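Local coordinates for protein mitochondrial enolase superfamily member 1 (Homo sapiens, PDB 4A35) that catalyses the magnesium-dependent dehydration of L-fuconate to 2-keto-3-deoxy-L-fuconate, a step in the breakdown of L-fucose, at residues Arg16-Leu21 with Lys425-Pro430; Leu10-Val15 with Ser36-Val41; Ile55-Gly60 with Gly358-Cys363; Val366-Ile371 with Pro413-Glu418; Asp48-Cys53 with Trp127-Gly132. All blocks are in the same frame, centred on the assembly; numbering follows the deposited sequence.

Interactions 1, 2, 3 and 5 all involve the three-stranded antiparallel sheet 7-16, 36-44, 52-58 of the N-terminal domain or the loop just after its first strand. Interaction 2 is the pairing of the first two strands; interaction 1, their centres about 13 Å apart, carries helix 421-427, near the C-terminus, to the end of strand 7-16, joined by Tyr-429 N to Asp-14 O at 2.8 Å. Interaction 3, its centre about 11 Å from that of interaction 2, brings strand 52-58 against a loop that includes Gly-358, a probable substrate-binding residue; the side chain of Leu-362 lies about 9 Å from a magnesium ion. Interactions 3 and 4 share helix 362-377, and a salt bridge, Lys-129 NZ to Glu-418 OE1, 2.8 Å, ties interaction 5 to 4.

Interaction 1. Residues Arg16-Leu21 with Lys425-Pro430. With EDO (1,2-ethanediol), chain D; EDO (1,2-ethanediol), chain E.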
# COMPACT_ATOMS: atom_id res chain seq x y z
N ARG A 16 6.25 13.43 -18.12
CA ARG A 16 4.84 13.74 -17.90
C ARG A 16 4.20 14.28 -19.13
O ARG A 16 4.77 15.12 -19.81
CB ARG A 16 4.67 14.77 -16.73
CG ARG A 16 5.29 14.29 -15.39
CD ARG A 16 5.01 15.28 -14.27
NE ARG A 16 5.82 14.92 -13.10
CZ ARG A 16 5.61 15.37 -11.87
NH1 ARG A 16 4.59 16.19 -11.61
NH2 ARG A 16 6.41 14.99 -10.88
N PHE A 17 3.01 13.74 -19.43
CA PHE A 17 2.23 14.20 -20.57
C PHE A 17 1.06 15.03 -20.03
O PHE A 17 0.33 14.59 -19.14
CB PHE A 17 1.79 13.02 -21.49
CG PHE A 17 2.99 12.25 -22.02
CD1 PHE A 17 3.62 12.63 -23.21
CD2 PHE A 17 3.52 11.16 -21.31
CE1 PHE A 17 4.76 11.96 -23.67
CE2 PHE A 17 4.66 10.49 -21.77
CZ PHE A 17 5.28 10.89 -22.95
N PRO A 18 0.80 16.20 -20.67
CA PRO A 18 -0.27 17.10 -20.17
C PRO A 18 -1.68 16.69 -20.64
O PRO A 18 -2.42 17.47 -21.22
CB PRO A 18 0.15 18.46 -20.70
CG PRO A 18 0.90 18.13 -22.02
CD PRO A 18 1.65 16.85 -21.71
N THR A 19 -2.06 15.46 -20.38
CA THR A 19 -3.34 14.94 -20.89
C THR A 19 -4.56 15.65 -20.24
O THR A 19 -5.62 15.71 -20.89
CB THR A 19 -3.40 13.42 -20.80
OG1 THR A 19 -3.08 13.05 -19.51
CG2 THR A 19 -2.41 12.72 -21.75
N SER A 20 -4.39 16.29 -19.05
CA SER A 20 -5.48 17.03 -18.38
C SER A 20 -5.91 18.25 -19.24
O SER A 20 -7.07 18.70 -19.17
CB SER A 20 -5.05 17.49 -16.98
OG SER A 20 -4.01 18.45 -17.03
N LEU A 21 -4.98 18.74 -20.08
CA LEU A 21 -5.29 19.89 -20.97
C LEU A 21 -5.96 19.44 -22.32
O LEU A 21 -6.48 20.26 -23.08
CB LEU A 21 -4.01 20.71 -21.23
CG LEU A 21 -3.39 21.38 -19.99
CD1 LEU A 21 -2.07 22.12 -20.34
CD2 LEU A 21 -4.37 22.36 -19.32
N LYS A 425 12.74 13.56 -23.66
CA LYS A 425 13.36 14.87 -23.41
C LYS A 425 12.36 16.03 -23.46
O LYS A 425 12.45 16.91 -22.59
CB LYS A 425 14.51 15.10 -24.42
CG LYS A 425 15.62 14.09 -24.17
CD LYS A 425 16.81 14.19 -25.09
CE LYS A 425 17.81 13.12 -24.72
NZ LYS A 425 18.40 13.34 -23.35
N LYS A 426 11.41 16.03 -24.42
CA LYS A 426 10.44 17.14 -24.53
C LYS A 426 9.47 17.15 -23.34
O LYS A 426 8.96 18.21 -22.96
CB LYS A 426 9.59 17.00 -25.82
CG LYS A 426 10.10 17.80 -27.03
CD LYS A 426 9.15 17.62 -28.21
CE LYS A 426 9.51 18.52 -29.38
NZ LYS A 426 8.58 18.32 -30.52
N HIS A 427 9.20 15.95 -22.79
CA HIS A 427 8.18 15.79 -21.72
C HIS A 427 8.74 15.55 -20.29
O HIS A 427 7.96 15.40 -19.32
CB HIS A 427 7.25 14.63 -22.13
CG HIS A 427 6.45 14.96 -23.34
ND1 HIS A 427 6.91 14.64 -24.63
CD2 HIS A 427 5.28 15.64 -23.45
CE1 HIS A 427 5.99 15.11 -25.46
NE2 HIS A 427 4.98 15.70 -24.80
N GLN A 428 10.08 15.64 -20.15
CA GLN A 428 10.72 15.51 -18.85
C GLN A 428 10.28 16.66 -17.94
O GLN A 428 10.18 17.82 -18.37
CB GLN A 428 12.23 15.52 -19.03
CG GLN A 428 12.97 14.91 -17.90
CD GLN A 428 14.40 14.61 -18.24
OE1 GLN A 428 14.82 14.61 -19.43
NE2 GLN A 428 15.14 14.28 -17.20
N TYR A 429 9.87 16.29 -16.73
CA TYR A 429 9.40 17.25 -15.74
C TYR A 429 10.50 17.51 -14.68
O TYR A 429 11.01 16.56 -14.07
CB TYR A 429 8.09 16.76 -15.09
CG TYR A 429 7.56 17.79 -14.11
CD1 TYR A 429 6.77 18.85 -14.54
CD2 TYR A 429 7.92 17.74 -12.76
CE1 TYR A 429 6.36 19.85 -13.65
CE2 TYR A 429 7.48 18.72 -11.85
CZ TYR A 429 6.72 19.79 -12.32
OH TYR A 429 6.30 20.79 -11.48
N PRO A 430 10.84 18.78 -14.35
CA PRO A 430 10.21 20.04 -14.80
C PRO A 430 10.89 20.77 -15.98
O PRO A 430 10.38 21.79 -16.43
CB PRO A 430 10.38 20.92 -13.55
CG PRO A 430 11.77 20.52 -13.05
CD PRO A 430 11.83 19.02 -13.27
C1 EDO D . 2.91 18.61 -13.89
O1 EDO D . 2.58 17.32 -13.36
C2 EDO D . 3.07 19.68 -12.76
O2 EDO D . 2.20 19.41 -11.65
C1 EDO E . -9.80 17.05 -17.98
O1 EDO E . -8.63 17.52 -17.31
C2 EDO E . -9.47 15.72 -18.66
O2 EDO E . -8.40 15.93 -19.57
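Tyr-429 swings its CG to the far side from the main-chain nitrogen (chi1 -177°), which lays the ring against the side chain of Arg-16, whose own CG is anti to the carbonyl carbon and whose chain runs extended from CG to NE. The guanidinium lies flat on the ring, planes 20° apart, but off-centre: Arg-16 CZ is 4.0 Å from the centroid of the Tyr-429 ring, and its nearest ring atom is Tyr-429 CD2 at 3.4 Å. This is a stacked cation-pi contact. Salt bridges to Asp-14 and Glu-64 hold the NE and NH2 ends, while Arg-16 NH1 donates to O1 of an ethanediol, probably from the crystallisation liquor, at the guanidinium edge. The backbones meet once, through a nearly straight bond from Arg-16 N to His-427 O, 2.9 Å, with the donor above the carbonyl plane. Next to this bond, Phe-17 CE1 sits over the centre of the His-427 imidazole, 3.5 Å from CG of His-427; the rings meet obliquely, planes at 36°, and His-395 stacks on Phe-17. Phe-17 also lies near Tyr-35, a probable substrate-binding residue. The contact thus joins the end of helix 421-427 to the strand end leading into the loop that probably binds substrate in a mandelate racemase/muconate lactonizing enzyme N-terminal domain.

Interaction 2. Residues Leu10-Val15 with Ser36-Val41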
# COMPACT_ATOMS: atom_id res chain seq x y z
N LEU A 10 22.35 2.96 -14.51
CA LEU A 10 20.90 3.07 -14.39
C LEU A 10 20.56 4.56 -14.41
O LEU A 10 21.17 5.36 -13.69
CB LEU A 10 20.36 2.41 -13.10
CG LEU A 10 18.81 2.45 -12.87
CD1 LEU A 10 18.34 1.23 -12.10
CD2 LEU A 10 18.34 3.77 -12.13
N SER A 11 19.55 4.92 -15.18
CA SER A 11 19.02 6.27 -15.18
C SER A 11 17.50 6.16 -14.98
O SER A 11 16.87 5.17 -15.38
CB SER A 11 19.38 7.03 -16.47
OG SER A 11 18.61 6.58 -17.57
N VAL A 12 16.93 7.17 -14.34
CA VAL A 12 15.50 7.24 -14.14
C VAL A 12 15.10 8.69 -14.28
O VAL A 12 15.74 9.57 -13.68
CB VAL A 12 15.00 6.59 -12.81
CG1 VAL A 12 15.80 7.09 -11.57
CG2 VAL A 12 13.50 6.78 -12.64
N ARG A 13 14.04 8.92 -15.08
CA ARG A 13 13.57 10.25 -15.39
C ARG A 13 12.07 10.36 -15.20
O ARG A 13 11.32 9.41 -15.44
CB ARG A 13 13.99 10.63 -16.83
CG ARG A 13 15.54 10.85 -16.98
CD ARG A 13 15.90 11.00 -18.45
NE ARG A 13 15.83 9.68 -19.10
CZ ARG A 13 16.11 9.43 -20.38
NH1 ARG A 13 16.41 10.44 -21.21
NH2 ARG A 13 16.04 8.19 -20.85
N ASP A 14 11.63 11.54 -14.78
CA ASP A 14 10.24 11.92 -14.53
C ASP A 14 9.68 12.44 -15.86
O ASP A 14 10.10 13.50 -16.31
CB ASP A 14 10.25 13.02 -13.43
CG ASP A 14 8.90 13.44 -12.91
OD1 ASP A 14 7.88 13.21 -13.63
OD2 ASP A 14 8.86 14.07 -11.82
N VAL A 15 8.79 11.65 -16.54
CA VAL A 15 8.24 12.01 -17.85
C VAL A 15 6.74 12.26 -17.70
O VAL A 15 6.05 11.41 -17.16
CB VAL A 15 8.53 10.91 -18.92
CG1 VAL A 15 8.13 11.37 -20.32
CG2 VAL A 15 10.01 10.51 -18.90
N SER A 36 1.63 10.03 -16.86
CA SER A 36 3.07 10.16 -16.65
C SER A 36 3.74 8.82 -16.37
O SER A 36 3.06 7.81 -16.09
CB SER A 36 3.31 11.08 -15.45
OG SER A 36 2.76 12.36 -15.72
N ALA A 37 5.09 8.85 -16.36
CA ALA A 37 5.83 7.64 -16.03
C ALA A 37 7.19 7.95 -15.45
O ALA A 37 7.82 8.98 -15.78
CB ALA A 37 6.03 6.80 -17.32
N ALA A 38 7.64 7.07 -14.56
CA ALA A 38 9.06 7.05 -14.14
C ALA A 38 9.74 6.14 -15.19
O ALA A 38 9.36 4.96 -15.32
CB ALA A 38 9.20 6.50 -12.72
N TYR A 39 10.59 6.71 -16.03
CA TYR A 39 11.21 5.96 -17.15
C TYR A 39 12.61 5.58 -16.77
O TYR A 39 13.45 6.47 -16.52
CB TYR A 39 11.21 6.81 -18.42
CG TYR A 39 11.79 6.09 -19.62
CD1 TYR A 39 11.21 4.90 -20.10
CD2 TYR A 39 12.87 6.61 -20.32
CE1 TYR A 39 11.70 4.26 -21.23
CE2 TYR A 39 13.40 5.95 -21.44
CZ TYR A 39 12.78 4.79 -21.91
OH TYR A 39 13.25 4.14 -23.03
N VAL A 40 12.86 4.26 -16.73
CA VAL A 40 14.13 3.68 -16.33
C VAL A 40 14.89 3.13 -17.53
O VAL A 40 14.32 2.39 -18.34
CB VAL A 40 13.87 2.54 -15.29
CG1 VAL A 40 15.19 1.86 -14.88
CG2 VAL A 40 13.11 3.06 -14.06
N VAL A 41 16.20 3.40 -17.58
CA VAL A 41 17.08 2.81 -18.59
C VAL A 41 18.30 2.20 -17.89
O VAL A 41 18.99 2.86 -17.10
CB VAL A 41 17.47 3.78 -19.73
CG1 VAL A 41 18.40 3.10 -20.77
CG2 VAL A 41 16.24 4.37 -20.40
O HOH W 1 15.82 7.04 -17.93
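Strands 7-16 and 36-44 pair here as neighbours in the three-stranded antiparallel sheet of the N-terminal domain; the axes of these short segments approach to 4.6 Å and run at 160°. Ser-11 with Val-41, Arg-13 with Tyr-39 and Val-15 with Ala-37 are hydrogen-bonded pairs, each joined by two backbone bonds; the shortest runs from Ala-37 N to Val-15 O, 2.8 Å. Val-12 with Val-40 and Asp-14 with Ala-38 are the non-hydrogen-bonded pairs between them, and CA-H...O contacts supplement the ladder, as from Val-12 CA to Tyr-39 O at 3.2 Å.

On the face bearing Arg-13 and Tyr-39, these side chains lie side by side and point the same way. The Arg-13 chain bends at chi3 (-74°), which brings NH2 to the edge of the tyrosine ring, 3.5 Å from Tyr-39 CE2, with guanidinium and ring planes 38° apart. A water joins three groups: it accepts from Arg-13 NE, donates to Tyr-39 O and is hydrogen-bonded to Ser-11 OG at 2.9 Å. Further out, Arg-13 NH1 forms a salt bridge with Glu-421, and Tyr-39 OH bonds to Met-419 N. Val-15 CG2 rests beside Tyr-39 CB at 3.9 Å. The other face is apolar where Val-12 CG2 meets Val-40 CG2 at 4.0 Å. Val-12 and Asp-14 there face helix 63-73, whereas Val-15 touches helix 421-427, so helices pack on both sides of the antiparallel sheet characteristic of the enolase-superfamily N-terminal domain.

Interaction 3. Residues Ile55-Gly60 with Gly358-Cys363; sequences ITFTLG and GGVGLC
Phe-57, Ile-55 and Val-360 carry most of this buried contact, which joins strand 52-58 of the N-terminal domain to a glycine-rich loop of the TIM-barrel-like C-terminal domain, at the domain interface characteristic of the enolase superfamily. The Phe-57 ring reaches across with CG anti to the backbone N (chi1 170°) and lies with one face under Gly-359 CA. This CH-pi contact has the carbon 3.7 Å from the centroid of the Phe-57 ring and 30° off its normal. A side chain at Gly-359 would run into the ring. Val-360 CG2 touches Phe-57 CD1 at 3.9 Å, while Leu-362, in the first turn of helix 362-377, crosses the phenylalanine at about a right angle and puts CD1 3.7 Å from Phe-57 CD2. Tyr-35, a probable substrate-binding residue, meets Phe-57 edge-to-face, and Trp-104 of the second subunit also packs against that ring. The adjoining Gly-358 probably binds substrate too, and Leu-362 touches the predicted active-site His-356, so the contact probably borders the substrate pocket. At the other end of the contact, Ile-55 directs its terminal methyl toward the loop backbone: CD1 comes 3.2 Å from Val-360 O, and a CB on Gly-361, the N-cap residue, would collide with that same methyl.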
# COMPACT_ATOMS: atom_id res chain seq x y z
N ILE A 55 9.23 1.15 -17.27
CA ILE A 55 8.29 2.19 -16.86
C ILE A 55 7.41 1.71 -15.71
O ILE A 55 7.23 0.50 -15.46
CB ILE A 55 7.35 2.63 -18.05
CG1 ILE A 55 6.48 1.43 -18.57
CG2 ILE A 55 8.08 3.40 -19.18
CD1 ILE A 55 5.23 1.80 -19.44
N THR A 56 6.84 2.70 -15.03
CA THR A 56 5.72 2.58 -14.13
C THR A 56 4.86 3.80 -14.41
O THR A 56 5.40 4.86 -14.68
CB THR A 56 6.02 2.32 -12.66
OG1 THR A 56 4.76 1.89 -12.08
CG2 THR A 56 6.55 3.56 -11.92
N PHE A 57 3.55 3.64 -14.35
CA PHE A 57 2.61 4.70 -14.72
C PHE A 57 2.04 5.46 -13.51
O PHE A 57 1.68 4.86 -12.48
CB PHE A 57 1.46 4.04 -15.47
CG PHE A 57 0.25 4.89 -15.76
CD1 PHE A 57 0.36 6.04 -16.56
CD2 PHE A 57 -0.99 4.57 -15.21
CE1 PHE A 57 -0.77 6.81 -16.86
CE2 PHE A 57 -2.12 5.37 -15.48
CZ PHE A 57 -2.00 6.50 -16.29
N THR A 58 1.94 6.77 -13.66
CA THR A 58 1.36 7.65 -12.64
C THR A 58 0.42 8.66 -13.32
O THR A 58 0.39 8.77 -14.54
CB THR A 58 2.41 8.40 -11.77
OG1 THR A 58 2.91 9.49 -12.57
CG2 THR A 58 3.55 7.49 -11.20
N LEU A 59 -0.24 9.49 -12.48
CA LEU A 59 -1.14 10.53 -12.97
C LEU A 59 -0.53 11.95 -12.90
O LEU A 59 -1.26 12.93 -13.05
CB LEU A 59 -2.45 10.49 -12.19
CG LEU A 59 -3.23 9.17 -12.26
CD1 LEU A 59 -4.62 9.35 -11.61
CD2 LEU A 59 -3.30 8.65 -13.70
N GLY A 60 0.78 12.05 -12.76
CA GLY A 60 1.44 13.34 -12.78
C GLY A 60 2.13 13.63 -11.47
O GLY A 60 3.26 13.18 -11.25
N GLY A 358 -3.99 1.29 -21.05
CA GLY A 358 -4.11 2.73 -21.29
C GLY A 358 -2.94 3.46 -20.66
O GLY A 358 -1.81 2.96 -20.69
N GLY A 359 -3.19 4.63 -20.07
CA GLY A 359 -2.11 5.40 -19.46
C GLY A 359 -0.93 5.66 -20.39
O GLY A 359 -1.14 5.96 -21.55
N VAL A 360 0.30 5.58 -19.86
CA VAL A 360 1.57 5.68 -20.59
C VAL A 360 2.14 4.30 -20.77
O VAL A 360 2.73 3.77 -19.81
CB VAL A 360 2.66 6.58 -19.87
CG1 VAL A 360 3.90 6.75 -20.76
CG2 VAL A 360 2.09 7.93 -19.49
N GLY A 361 1.99 3.73 -21.96
CA GLY A 361 2.62 2.44 -22.25
C GLY A 361 2.06 1.19 -21.60
O GLY A 361 2.60 0.11 -21.83
N LEU A 362 0.97 1.28 -20.79
CA LEU A 362 0.42 0.02 -20.21
C LEU A 362 -0.04 -0.97 -21.32
O LEU A 362 0.16 -2.17 -21.15
CB LEU A 362 -0.78 0.33 -19.28
CG LEU A 362 -0.48 1.30 -18.09
CD1 LEU A 362 -1.77 1.52 -17.23
CD2 LEU A 362 0.66 0.73 -17.17
N CYS A 363 -0.64 -0.47 -22.43
CA CYS A 363 -1.04 -1.34 -23.58
C CYS A 363 0.22 -2.09 -24.11
O CYS A 363 0.17 -3.32 -24.32
CB CYS A 363 -1.66 -0.50 -24.71
SG CYS A 363 -3.19 0.36 -24.25

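Interaction 4. Residues Val366-Ile371 with Pro413-Glu418; sequences VQHLII and PGYSTE
His-368 and Ser-416 are joined by an almost straight hydrogen bond, 175°, in which NE2 of His-368 lies 2.9 Å from OG of Ser-416, at the imidazole edge. The histidine torsion aims its ring at the serine: His-368 has CG anti to the carbonyl carbon (chi1 -71°), and Ser-416 meets it from a backbone with positive phi. Tyr-415 takes the other course, CG opposite its backbone N (chi1 -162°), and its ring edge is presented to the imidazole face in an offset edge-to-face pair, with Tyr-415 CD1 3.7 Å from His-368 CD2. The tyrosine hydroxyl ends against the branched tip of Leu-369, OH of Tyr-415 being 3.6 Å from Leu-369 CD1. A water bridges Ser-416 OG, at 2.8 Å, to Gln-367 NE2 through a weak bond; the same amide nitrogen bonds to Glu-364 O. Replacing His-368 with leucine would probably leave Ser-416 OG without its ring nitrogen partner and Trp-136 N without the acceptor ND1. These contacts hold loop 413-418 along helix 362-377, with helix 135-141 touching both His-368 and Tyr-415, and helix 335-348 bordering Leu-369 and Tyr-415.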
# COMPACT_ATOMS: atom_id res chain seq x y z
N VAL A 366 1.33 -4.80 -21.16
CA VAL A 366 0.38 -5.80 -20.71
C VAL A 366 -0.04 -6.78 -21.84
O VAL A 366 -0.32 -7.93 -21.54
CB VAL A 366 -0.79 -5.18 -19.96
CG1 VAL A 366 -1.94 -4.79 -20.89
CG2 VAL A 366 -1.24 -6.12 -18.83
N GLN A 367 -0.02 -6.34 -23.10
CA GLN A 367 -0.35 -7.22 -24.26
C GLN A 367 0.57 -8.50 -24.23
O GLN A 367 0.11 -9.59 -24.54
CB GLN A 367 -0.18 -6.43 -25.60
CG GLN A 367 1.26 -6.00 -25.86
CD GLN A 367 1.43 -5.30 -27.21
OE1 GLN A 367 0.63 -5.50 -28.16
NE2 GLN A 367 2.40 -4.40 -27.27
N HIS A 368 1.88 -8.36 -23.82
CA HIS A 368 2.78 -9.51 -23.75
C HIS A 368 2.28 -10.52 -22.73
O HIS A 368 2.37 -11.72 -22.94
CB HIS A 368 4.21 -9.05 -23.34
CG HIS A 368 4.95 -8.27 -24.39
ND1 HIS A 368 5.83 -8.91 -25.27
CD2 HIS A 368 4.95 -6.95 -24.64
CE1 HIS A 368 6.29 -7.95 -26.05
NE2 HIS A 368 5.81 -6.74 -25.69
N LEU A 369 1.81 -10.01 -21.58
CA LEU A 369 1.40 -10.89 -20.49
C LEU A 369 0.13 -11.69 -20.86
O LEU A 369 0.03 -12.89 -20.55
CB LEU A 369 1.19 -10.08 -19.19
CG LEU A 369 2.43 -9.32 -18.67
CD1 LEU A 369 2.05 -8.41 -17.43
CD2 LEU A 369 3.55 -10.24 -18.32
N ILE A 370 -0.84 -11.03 -21.50
CA ILE A 370 -2.10 -11.70 -21.83
C ILE A 370 -1.96 -12.64 -23.06
O ILE A 370 -2.63 -13.67 -23.10
CB ILE A 370 -3.28 -10.70 -21.92
CG1 ILE A 370 -4.62 -11.40 -21.61
CG2 ILE A 370 -3.31 -9.85 -23.21
CD1 ILE A 370 -4.78 -12.03 -20.09
N ILE A 371 -1.06 -12.30 -24.02
CA ILE A 371 -0.79 -13.20 -25.14
C ILE A 371 -0.15 -14.49 -24.54
O ILE A 371 -0.52 -15.59 -24.91
CB ILE A 371 0.05 -12.52 -26.22
CG1 ILE A 371 -0.86 -11.48 -26.99
CG2 ILE A 371 0.73 -13.53 -27.17
CD1 ILE A 371 -0.06 -10.50 -27.78
N PRO A 413 12.34 -7.79 -30.53
CA PRO A 413 12.83 -8.18 -29.19
C PRO A 413 12.50 -7.12 -28.10
O PRO A 413 12.48 -5.89 -28.37
CB PRO A 413 14.35 -8.28 -29.39
CG PRO A 413 14.53 -8.55 -30.89
CD PRO A 413 13.44 -7.72 -31.53
N GLY A 414 12.25 -7.60 -26.88
CA GLY A 414 12.00 -6.71 -25.73
C GLY A 414 10.57 -6.69 -25.22
O GLY A 414 9.72 -7.49 -25.65
N TYR A 415 10.33 -5.78 -24.23
CA TYR A 415 9.03 -5.71 -23.55
C TYR A 415 8.16 -4.53 -24.10
O TYR A 415 7.15 -4.17 -23.50
CB TYR A 415 9.31 -5.55 -22.03
CG TYR A 415 8.17 -5.88 -21.09
CD1 TYR A 415 7.01 -6.52 -21.55
CD2 TYR A 415 8.27 -5.59 -19.74
CE1 TYR A 415 5.94 -6.75 -20.70
CE2 TYR A 415 7.22 -5.87 -18.86
CZ TYR A 415 6.03 -6.39 -19.36
OH TYR A 415 5.00 -6.72 -18.52
N SER A 416 8.60 -3.93 -25.26
CA SER A 416 7.90 -2.75 -25.88
C SER A 416 7.87 -1.55 -24.90
O SER A 416 6.98 -0.68 -25.01
CB SER A 416 6.46 -3.07 -26.27
OG SER A 416 6.40 -4.24 -27.06
N THR A 417 8.79 -1.52 -23.93
CA THR A 417 8.90 -0.44 -22.91
C THR A 417 9.67 0.78 -23.46
O THR A 417 9.61 1.87 -22.87
CB THR A 417 9.71 -0.97 -21.69
OG1 THR A 417 10.82 -1.68 -22.25
CG2 THR A 417 8.92 -1.93 -20.79
N GLU A 418 10.50 0.58 -24.49
CA GLU A 418 11.38 1.62 -24.97
C GLU A 418 10.65 2.86 -25.49
O GLU A 418 9.76 2.76 -26.34
CB GLU A 418 12.34 1.09 -26.05
CG GLU A 418 13.42 2.10 -26.40
CD GLU A 418 14.57 1.46 -27.13
OE1 GLU A 418 14.60 0.21 -27.24
OE2 GLU A 418 15.40 2.22 -27.66
O HOH W 2 4.61 -3.31 -28.96

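Interaction 5. Residues Asp48-Cys53 with Trp127-Gly132; sequences DGIKGC and WAKQEG
A lysine ammonium group buttressed by two carboxylates reaches a backbone carbonyl here: Lys-129 NZ, on helix 110-131, donates to Lys-51 O at 3.0 Å, the donor tilted 25° from the carbonyl plane. Salt bridges to Asp-125 and Glu-418 hold the same nitrogen, and a water accepts from it while also accepting from Lys-51 N. The extended chain of Lys-129 lays its aliphatic part on Ile-50, whose CG2, anti to the backbone N, approaches Lys-129 CB to 3.4 Å, a close approach for two carbons. With an alanine here the ammonium group and most of the aliphatic chain are gone, which is likely to leave Lys-51 O without this donor, Asp-125 and Glu-418 without their shared positive partner, and Ile-50 less covered.

At the turn of segment 48-53, Asp-48 OD1 accepts from Ile-50 N at 3.0 Å, an Asx turn, with the donor above the carboxylate plane. A second water donates to Asp-48 OD1 and Ile-50 O and accepts from Gln-130 NE2, so it bridges the turn to the helix; Asp-48 OD2 has its own salt bridge with Arg-4, and Gln-130 NE2 a bond to Arg-4 O. The contact sets the C-terminal turns of helix 110-131, which closes in a Schellman motif at Gly-132, against the entry to strand 52-58, beside strand 36-44, with helix 135-141 packing on Ala-128 of the long helix.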
# COMPACT_ATOMS: atom_id res chain seq x y z
N ASP A 48 27.11 -4.08 -26.75
CA ASP A 48 26.22 -4.57 -27.81
C ASP A 48 25.14 -3.55 -28.15
O ASP A 48 24.30 -3.82 -29.00
CB ASP A 48 25.57 -5.92 -27.41
CG ASP A 48 24.81 -5.94 -26.09
OD1 ASP A 48 24.62 -4.86 -25.48
OD2 ASP A 48 24.41 -7.04 -25.66
N GLY A 49 25.14 -2.41 -27.46
CA GLY A 49 24.14 -1.35 -27.59
C GLY A 49 22.73 -1.73 -27.11
O GLY A 49 21.79 -0.95 -27.30
N ILE A 50 22.58 -2.88 -26.43
CA ILE A 50 21.24 -3.32 -25.96
C ILE A 50 21.01 -2.73 -24.58
O ILE A 50 21.82 -2.94 -23.67
CB ILE A 50 21.03 -4.87 -25.97
CG1 ILE A 50 21.32 -5.55 -27.35
CG2 ILE A 50 19.68 -5.26 -25.34
CD1 ILE A 50 20.35 -5.30 -28.49
N LYS A 51 19.90 -2.00 -24.41
CA LYS A 51 19.54 -1.37 -23.14
C LYS A 51 18.22 -1.89 -22.66
O LYS A 51 17.37 -2.27 -23.47
CB LYS A 51 19.49 0.15 -23.28
CG LYS A 51 20.83 0.75 -23.69
CD LYS A 51 20.75 2.24 -23.89
CE LYS A 51 22.04 2.73 -24.49
NZ LYS A 51 22.14 4.21 -24.45
N GLY A 52 18.08 -1.97 -21.34
CA GLY A 52 16.84 -2.34 -20.71
C GLY A 52 16.06 -1.08 -20.36
O GLY A 52 16.56 -0.20 -19.66
N CYS A 53 14.83 -0.97 -20.90
CA CYS A 53 13.96 0.15 -20.61
C CYS A 53 12.78 -0.30 -19.73
O CYS A 53 12.22 -1.37 -19.94
CB CYS A 53 13.48 0.80 -21.90
SG CYS A 53 14.82 1.22 -23.04
N TRP A 127 16.62 -8.56 -20.81
CA TRP A 127 16.75 -10.00 -20.97
C TRP A 127 16.12 -10.44 -22.31
O TRP A 127 16.77 -11.12 -23.12
CB TRP A 127 16.05 -10.71 -19.76
CG TRP A 127 16.15 -12.21 -19.76
CD1 TRP A 127 17.02 -12.97 -20.50
CD2 TRP A 127 15.36 -13.12 -18.99
NE1 TRP A 127 16.80 -14.30 -20.24
CE2 TRP A 127 15.84 -14.42 -19.27
CE3 TRP A 127 14.39 -12.96 -17.99
CZ2 TRP A 127 15.28 -15.57 -18.69
CZ3 TRP A 127 13.86 -14.10 -17.39
CH2 TRP A 127 14.32 -15.38 -17.72
N ALA A 128 14.87 -10.00 -22.58
CA ALA A 128 14.16 -10.38 -23.82
C ALA A 128 14.92 -9.87 -25.05
O ALA A 128 15.14 -10.63 -25.99
CB ALA A 128 12.73 -9.84 -23.81
N LYS A 129 15.46 -8.66 -24.98
CA LYS A 129 16.27 -8.13 -26.09
C LYS A 129 17.56 -8.94 -26.30
O LYS A 129 17.91 -9.21 -27.46
CB LYS A 129 16.63 -6.65 -25.87
CG LYS A 129 15.47 -5.66 -26.05
CD LYS A 129 15.92 -4.25 -25.63
CE LYS A 129 14.91 -3.21 -26.10
NZ LYS A 129 15.11 -1.89 -25.41
N GLN A 130 18.29 -9.29 -25.20
CA GLN A 130 19.53 -10.08 -25.37
C GLN A 130 19.23 -11.47 -25.96
O GLN A 130 20.06 -12.03 -26.70
CB GLN A 130 20.29 -10.23 -24.06
CG GLN A 130 20.93 -8.93 -23.55
CD GLN A 130 21.99 -9.22 -22.52
OE1 GLN A 130 22.11 -10.34 -22.02
NE2 GLN A 130 22.78 -8.22 -22.17
N GLU A 131 18.01 -12.01 -25.69
CA GLU A 131 17.53 -13.30 -26.22
C GLU A 131 16.92 -13.17 -27.64
O GLU A 131 16.66 -14.19 -28.29
CB GLU A 131 16.51 -13.95 -25.26
CG GLU A 131 17.06 -14.26 -23.87
CD GLU A 131 17.98 -15.46 -23.66
OE1 GLU A 131 18.56 -15.94 -24.66
OE2 GLU A 131 18.09 -15.93 -22.51
N GLY A 132 16.72 -11.93 -28.12
CA GLY A 132 16.21 -11.63 -29.46
C GLY A 132 14.77 -12.03 -29.64
O GLY A 132 14.37 -12.46 -30.73
O HOH W 3 23.38 -5.40 -23.08
O HOH W 4 17.92 -1.32 -26.44